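Local coordinates for putative trimethylamine methyltransferase (Rhizobium meliloti, PDB 4YYC), which probably acts as a methyltransferase of the trimethylamine methyltransferase (MttB) family, at residues E82-W87 with Q97-P102; A168-S173 with E494-P499; G358-S363 with A375-M380. All coordinates share one frame; numbering follows the deposited sequence.

From the N terminus, helix 81-90 is followed by the hairpin of strands 93-95 and 98-100, and contact 1 closes this loop by packing the second strand on the helix, its centre about 29 Å from that of the chain. Contact 2 opens later, at the end of helix 158-170, and closes only when the chain returns after helix 481-495, spanning most of the protein. Within that long loop lies contact 3, where helix 368-383 comes back to pack on the loop 358-363 that follows strand 354-355. Contacts 1 and 2 sit on opposite sides of the centre, their centres about 46 Å apart; contacts 2 and 3 approach to about 9 Å between nearest atoms without touching. No two cross.

Contact 1. Residues E82-W87 with Q97-P102; sequences EALDLW and QRVHFP
Trp87, on helix 81-90, and Phe101, just past strand 98-100, form a T-shaped (edge-to-face) pair. Phe101 points the CE2 corner of its ring at one face of the indole, above the six-membered ring; the centroids are 4.7 Å apart and the planes stand at 88°. The closest pair is Trp87 CH2 and Phe101 CE2 at 3.4 Å, a snug fit. With CG beside the backbone N and anti to the carbonyl carbon, chi1 sends the indole toward 97-102, and chi2 near 118° sets which face meets Val99 and Phe101.

A CH-pi contact occupies the same face. Val99 CG1 sits 4.3 Å from the centroid of the Trp87 five-membered ring, 27° off the normal, so valine and phenylalanine share one side of the indole. Phe77 of strand 75-77 adds another edge-to-face partner to Trp87.

The remaining contacts centre on Leu84. The second valine branch, Val99 CG2, meets Leu84 CD2 at 3.9 Å. Leu84 CD2 also lies 4.1 Å from Gln97 O. Polar work is done outside the pair: Gln97 OE1 is hydrogen-bonded to Asp79 N.

In the fold, helix 81-90 packs here on a strand of the four-stranded mixed sheet 93-95/98-100/75-77/251-252. Helix 286-307 touches both aromatics, Leu306 on Trp87 and Ala299 on Phe101, which joins the unit to the body of the chain. No hydrogen bond or salt bridge crosses between the two segments; their join rests on apolar packing and ring geometry, with Trp87 offering a broad face to two different partners.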
# COMPACT_ATOMS: atom_id res chain seq x y z
N GLU A 82 40.57 16.34 9.08
CA GLU A 82 40.05 17.52 8.41
C GLU A 82 38.60 17.82 8.85
O GLU A 82 38.22 18.97 9.09
CB GLU A 82 40.12 17.32 6.91
CG GLU A 82 39.57 18.50 6.11
CD GLU A 82 39.49 18.24 4.61
OE1 GLU A 82 39.78 17.11 4.15
OE2 GLU A 82 39.13 19.21 3.88
N ALA A 83 37.80 16.78 8.95
CA ALA A 83 36.41 16.96 9.37
C ALA A 83 36.33 17.55 10.76
O ALA A 83 35.50 18.42 11.05
CB ALA A 83 35.66 15.63 9.32
N LEU A 84 37.17 17.04 11.66
CA LEU A 84 37.19 17.58 13.03
C LEU A 84 37.60 19.05 13.05
O LEU A 84 37.05 19.85 13.83
CB LEU A 84 38.09 16.76 13.96
CG LEU A 84 37.71 15.31 14.16
CD1 LEU A 84 38.66 14.67 15.18
CD2 LEU A 84 36.27 15.14 14.58
N ASP A 85 38.59 19.41 12.23
CA ASP A 85 38.99 20.80 12.14
C ASP A 85 37.89 21.67 11.60
O ASP A 85 37.70 22.78 12.08
CB ASP A 85 40.25 21.00 11.30
CG ASP A 85 41.50 20.52 11.97
OD1 ASP A 85 41.48 20.10 13.16
OD2 ASP A 85 42.57 20.58 11.32
N LEU A 86 37.14 21.17 10.62
CA LEU A 86 36.03 21.94 10.07
C LEU A 86 34.96 22.21 11.12
O LEU A 86 34.42 23.31 11.21
CB LEU A 86 35.44 21.26 8.85
CG LEU A 86 36.31 21.34 7.61
CD1 LEU A 86 35.90 20.31 6.57
CD2 LEU A 86 36.28 22.74 7.03
N TRP A 87 34.67 21.20 11.94
CA TRP A 87 33.66 21.32 12.99
C TRP A 87 34.12 22.28 14.09
O TRP A 87 33.32 23.09 14.55
CB TRP A 87 33.26 19.93 13.55
CG TRP A 87 32.23 19.26 12.69
CD1 TRP A 87 32.34 18.08 12.01
CD2 TRP A 87 30.93 19.78 12.37
NE1 TRP A 87 31.18 17.81 11.34
CE2 TRP A 87 30.31 18.86 11.51
CE3 TRP A 87 30.24 20.95 12.73
CZ2 TRP A 87 29.02 19.07 11.02
CZ3 TRP A 87 28.96 21.15 12.23
CH2 TRP A 87 28.38 20.21 11.38
N GLN A 97 37.12 12.07 18.81
CA GLN A 97 36.44 12.01 17.52
C GLN A 97 34.97 12.29 17.65
O GLN A 97 34.25 12.19 16.66
CB GLN A 97 36.66 10.65 16.88
CG GLN A 97 38.13 10.36 16.70
CD GLN A 97 38.35 9.20 15.78
OE1 GLN A 97 38.93 9.35 14.71
NE2 GLN A 97 37.86 8.03 16.17
N ARG A 98 34.51 12.69 18.85
CA ARG A 98 33.08 12.98 19.06
C ARG A 98 32.84 14.47 18.89
O ARG A 98 33.49 15.28 19.55
CB ARG A 98 32.68 12.58 20.47
CG ARG A 98 31.18 12.62 20.74
CD ARG A 98 30.43 11.51 20.07
NE ARG A 98 30.82 10.22 20.63
CZ ARG A 98 30.40 9.71 21.78
NH1 ARG A 98 29.50 10.35 22.57
NH2 ARG A 98 30.89 8.52 22.17
N VAL A 99 31.91 14.82 18.01
CA VAL A 99 31.54 16.21 17.81
C VAL A 99 30.24 16.51 18.56
O VAL A 99 29.23 15.88 18.29
CB VAL A 99 31.37 16.53 16.33
CG1 VAL A 99 31.10 18.01 16.16
CG2 VAL A 99 32.62 16.13 15.56
N HIS A 100 30.30 17.47 19.51
CA HIS A 100 29.14 17.94 20.25
C HIS A 100 28.69 19.27 19.65
O HIS A 100 29.49 20.20 19.50
CB HIS A 100 29.47 18.08 21.74
CG HIS A 100 29.81 16.78 22.40
ND1 HIS A 100 28.90 16.06 23.14
CD2 HIS A 100 30.96 16.06 22.41
CE1 HIS A 100 29.47 14.95 23.58
NE2 HIS A 100 30.73 14.94 23.17
N PHE A 101 27.40 19.39 19.36
CA PHE A 101 26.89 20.52 18.58
C PHE A 101 26.05 21.46 19.45
O PHE A 101 25.06 21.02 20.05
CB PHE A 101 26.02 20.01 17.43
CG PHE A 101 26.73 19.07 16.48
CD1 PHE A 101 26.83 17.71 16.76
CD2 PHE A 101 27.27 19.54 15.29
CE1 PHE A 101 27.46 16.84 15.88
CE2 PHE A 101 27.91 18.67 14.42
CZ PHE A 101 28.03 17.32 14.73
N PRO A 102 26.38 22.76 19.45
CA PRO A 102 25.48 23.72 20.05
C PRO A 102 24.12 23.65 19.40
O PRO A 102 24.01 23.33 18.23
CB PRO A 102 26.11 25.06 19.73
CG PRO A 102 27.51 24.80 19.42
CD PRO A 102 27.63 23.38 18.98

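Contact 2. Residues A168-S173 with E494-P499; sequences AYMAPS and EHYEAP
A small surface cluster of aromatic, proline and selenium groups, including a Met-aromatic contact, joins Tyr169 and Met170 at the end of helix 158-170 to Tyr496 and Pro499 in the chain that leaves helix 481-495. Met170 is modelled as selenomethionine. Its SE lies near the plane of the Tyr496 ring, at the edge, 5.3 Å from the centroid, and touches Tyr496 CB at 3.8 Å. A bend at the last torsion, chi3 -76°, turns CE back so that this methyl also rests by CB and CD1 of the tyrosine.

Tyr169 does more of the work. A chi1 of 170° swings the Tyr169 ring away from the backbone N and out to 494-499. Pro499 CD lies over one face of that ring, a CH-pi contact 4.1 Å from the centroid, while Pro499 CG approaches Tyr169 CE1 at 3.7 Å. The two tyrosine rings come close where Tyr169 CD2 meets Tyr496 CE1, again at 3.7 Å, with their planes strongly inclined.

One water links the Tyr169 hydroxyl to a backbone carbonyl: it is hydrogen-bonded to Tyr169 OH at 2.6 Å and donates to Glu497 O at 2.7 Å. Were the ring replaced by an alanine here, Pro499 would probably lose the face it packs on and the water its hydroxyl partner, with a gap left beside Tyr496. The hydroxyl of Tyr496 serves another part of the fold, bonding to Tyr203 O, while Trp492 of helix 481-495 also packs on Met170.

Two segments far apart in sequence are thus held without any direct hydrogen bond, by apolar and ring contacts plus a bridging water that pairs a hydroxyl with a backbone carbonyl.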
# COMPACT_ATOMS: atom_id res chain seq x y z
N ALA A 168 16.53 -0.58 -16.72
CA ALA A 168 16.19 0.71 -16.14
C ALA A 168 16.00 1.79 -17.22
O ALA A 168 15.11 2.64 -17.08
CB ALA A 168 17.26 1.16 -15.17
N TYR A 169 16.81 1.74 -18.27
CA TYR A 169 16.66 2.66 -19.41
C TYR A 169 15.30 2.46 -20.08
O TYR A 169 14.63 3.42 -20.44
CB TYR A 169 17.81 2.44 -20.41
CG TYR A 169 17.63 3.15 -21.70
CD1 TYR A 169 17.80 4.52 -21.78
CD2 TYR A 169 17.22 2.46 -22.85
CE1 TYR A 169 17.66 5.18 -22.98
CE2 TYR A 169 17.06 3.12 -24.06
CZ TYR A 169 17.28 4.47 -24.11
OH TYR A 169 17.11 5.15 -25.28
N MSE A 170 14.88 1.20 -20.23
CA MSE A 170 13.63 0.88 -20.90
C MSE A 170 12.41 1.06 -20.03
O MSE A 170 11.35 1.39 -20.56
CB MSE A 170 13.68 -0.52 -21.44
CG MSE A 170 14.67 -0.62 -22.58
SE MSE A 170 14.76 -2.43 -23.37
CE MSE A 170 15.77 -3.38 -22.03
N ALA A 171 12.49 0.81 -18.73
CA ALA A 171 11.33 0.88 -17.81
C ALA A 171 10.76 2.31 -17.86
O ALA A 171 11.47 3.27 -17.52
CB ALA A 171 11.75 0.56 -16.42
N PRO A 172 9.47 2.47 -18.23
CA PRO A 172 9.02 3.85 -18.50
C PRO A 172 8.98 4.76 -17.26
O PRO A 172 9.15 5.97 -17.40
CB PRO A 172 7.61 3.68 -19.05
CG PRO A 172 7.50 2.28 -19.45
CD PRO A 172 8.57 1.47 -18.80
N SER A 173 8.76 4.21 -16.07
CA SER A 173 8.71 5.04 -14.87
C SER A 173 9.95 4.92 -14.02
O SER A 173 9.97 5.38 -12.88
CB SER A 173 7.42 4.81 -14.04
OG SER A 173 6.29 5.36 -14.69
N GLU A 494 16.14 -8.31 -25.65
CA GLU A 494 16.28 -8.59 -27.09
C GLU A 494 16.05 -7.38 -27.97
O GLU A 494 16.74 -7.23 -28.98
CB GLU A 494 15.36 -9.74 -27.53
CG GLU A 494 15.90 -11.06 -27.06
N HIS A 495 15.11 -6.51 -27.59
CA HIS A 495 14.78 -5.35 -28.39
C HIS A 495 15.50 -4.08 -28.07
O HIS A 495 15.41 -3.12 -28.82
CB HIS A 495 13.27 -5.18 -28.42
CG HIS A 495 12.62 -6.32 -29.15
ND1 HIS A 495 12.13 -7.43 -28.51
CD2 HIS A 495 12.52 -6.58 -30.48
CE1 HIS A 495 11.67 -8.29 -29.40
NE2 HIS A 495 11.89 -7.80 -30.61
N TYR A 496 16.26 -4.09 -26.99
CA TYR A 496 17.03 -2.94 -26.56
C TYR A 496 17.93 -2.37 -27.65
O TYR A 496 18.58 -3.12 -28.39
CB TYR A 496 17.89 -3.35 -25.36
CG TYR A 496 18.88 -2.31 -24.95
CD1 TYR A 496 18.53 -1.30 -24.09
CD2 TYR A 496 20.19 -2.37 -25.40
CE1 TYR A 496 19.47 -0.34 -23.69
CE2 TYR A 496 21.12 -1.42 -25.02
CZ TYR A 496 20.75 -0.41 -24.16
OH TYR A 496 21.67 0.52 -23.76
N GLU A 497 17.93 -1.04 -27.75
CA GLU A 497 18.88 -0.30 -28.59
C GLU A 497 19.51 0.76 -27.73
O GLU A 497 18.79 1.51 -27.09
CB GLU A 497 18.15 0.37 -29.72
CG GLU A 497 17.64 -0.61 -30.74
CD GLU A 497 17.07 0.07 -31.97
OE1 GLU A 497 17.60 1.15 -32.37
OE2 GLU A 497 16.09 -0.46 -32.52
N ALA A 498 20.82 0.80 -27.70
CA ALA A 498 21.50 1.74 -26.84
C ALA A 498 21.23 3.19 -27.28
O ALA A 498 21.18 3.47 -28.47
CB ALA A 498 22.99 1.47 -26.80
N PRO A 499 21.06 4.09 -26.32
CA PRO A 499 20.93 5.51 -26.67
C PRO A 499 22.24 6.02 -27.26
O PRO A 499 23.31 5.62 -26.85
CB PRO A 499 20.66 6.19 -25.33
CG PRO A 499 21.16 5.26 -24.30
CD PRO A 499 21.09 3.87 -24.87
O HOH W 1 17.35 3.81 -27.48

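Contact 3. Residues G358-S363 with A375-M380; sequences GSLCGS and ANTLNM
Thr377, on helix 368-383, meets Gly358 and Leu360 of the loop that follows strand 354-355, and its short side chain can be traced outward. Thr377 CB comes first, 3.2 Å from Gly358 O. From there the methyl, anti to the backbone N and beside the carbonyl carbon, brings Thr377 CG2 to 3.1 Å from Gly358 O, a tight C-H to oxygen approach. Roughly at right angles to that oxygen, Thr377 CG2 also meets Leu360 CD1 at 4.0 Å, the two side chains crossing at about a right angle. The other branch, Thr377 OG1, ends 3.7 Å from Leu360 O, but its hydrogen bond goes back into its own helix, to Glu373 O.

Next along the helix, Leu378 spreads its methyls beside Ser359: Leu378 CD2 is 3.8 Å from Ser359 OG and CD1 4.0 Å. That serine hydroxyl is satisfied by Ala392 O, so the leucine merely packs against it.

At Gly358, phi 110° and psi -172° would press a CB against the preceding carbonyl oxygen, which calls for glycine whatever the helix does; its N is held by Thr381 OG1. The side chain of Leu360 is about 7 Å from a bound ligand of unknown identity. On the helix, Asn376 ND2 bonds to Gln413 OE1 of the second subunit.

Buried throughout, the contact therefore seats the loop 358-363 on a helix that reaches the second subunit, through close packing; the hydroxyls of Ser359 and Thr377 are bonded to the carbonyls of Ala392 and Glu373, not across the contact.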
# COMPACT_ATOMS: atom_id res chain seq x y z
N GLY A 358 11.09 2.65 -1.17
CA GLY A 358 11.35 1.77 -2.30
C GLY A 358 10.53 0.49 -2.21
O GLY A 358 9.57 0.41 -1.47
N SER A 359 10.82 -0.44 -3.10
CA SER A 359 10.13 -1.75 -3.17
C SER A 359 10.94 -2.77 -2.38
O SER A 359 11.65 -3.64 -2.94
CB SER A 359 9.91 -2.15 -4.64
OG SER A 359 9.05 -1.20 -5.30
N LEU A 360 10.92 -2.63 -1.06
CA LEU A 360 11.81 -3.41 -0.17
C LEU A 360 11.14 -4.63 0.40
O LEU A 360 9.94 -4.58 0.71
CB LEU A 360 12.22 -2.50 1.02
CG LEU A 360 12.95 -1.18 0.68
CD1 LEU A 360 13.29 -0.41 1.94
CD2 LEU A 360 14.16 -1.42 -0.21
N CYS A 361 11.89 -5.69 0.59
CA CYS A 361 11.40 -6.93 1.15
C CYS A 361 12.51 -7.85 1.63
O CYS A 361 13.72 -7.66 1.30
CB CYS A 361 10.55 -7.67 0.12
SG CYS A 361 11.50 -8.23 -1.34
N GLY A 362 12.13 -8.85 2.40
CA GLY A 362 13.03 -9.83 2.94
C GLY A 362 12.85 -11.22 2.36
O GLY A 362 13.61 -12.14 2.69
N SER A 363 11.83 -11.42 1.55
CA SER A 363 11.63 -12.72 0.94
C SER A 363 12.74 -13.16 0.03
O SER A 363 13.46 -12.36 -0.52
CB SER A 363 10.34 -12.69 0.11
OG SER A 363 9.93 -13.99 -0.22
N ALA A 375 4.94 -3.60 -1.66
CA ALA A 375 3.81 -2.76 -1.84
C ALA A 375 3.58 -1.86 -0.60
O ALA A 375 3.28 -0.66 -0.74
CB ALA A 375 2.57 -3.59 -2.08
N ASN A 376 3.74 -2.40 0.58
CA ASN A 376 3.55 -1.63 1.79
C ASN A 376 4.60 -0.52 1.81
O ASN A 376 4.28 0.64 2.12
CB ASN A 376 3.63 -2.49 3.03
CG ASN A 376 2.44 -3.43 3.16
OD1 ASN A 376 1.40 -3.31 2.48
ND2 ASN A 376 2.60 -4.39 4.08
N THR A 377 5.81 -0.85 1.43
CA THR A 377 6.88 0.15 1.48
C THR A 377 6.67 1.18 0.37
O THR A 377 6.82 2.38 0.59
CB THR A 377 8.27 -0.51 1.34
OG1 THR A 377 8.42 -1.61 2.26
CG2 THR A 377 9.37 0.47 1.63
N LEU A 378 6.32 0.72 -0.84
CA LEU A 378 6.18 1.62 -1.98
C LEU A 378 4.99 2.58 -1.87
O LEU A 378 5.07 3.77 -2.22
CB LEU A 378 6.12 0.83 -3.28
CG LEU A 378 6.07 1.66 -4.57
CD1 LEU A 378 7.41 2.37 -4.71
CD2 LEU A 378 5.82 0.71 -5.73
N ASN A 379 3.87 2.09 -1.35
CA ASN A 379 2.73 2.98 -1.16
C ASN A 379 3.06 4.09 -0.14
O ASN A 379 2.73 5.24 -0.37
CB ASN A 379 1.45 2.18 -0.80
CG ASN A 379 0.84 1.49 -2.02
OD1 ASN A 379 0.47 2.13 -3.03
ND2 ASN A 379 0.68 0.18 -1.92
N MSE A 380 3.74 3.77 0.93
CA MSE A 380 4.22 4.79 1.89
C MSE A 380 5.15 5.73 1.19
O MSE A 380 5.09 6.95 1.36
CB MSE A 380 4.86 4.12 3.11
CG MSE A 380 5.59 5.05 4.06
SE MSE A 380 7.34 5.62 3.45
CE MSE A 380 8.23 3.89 3.59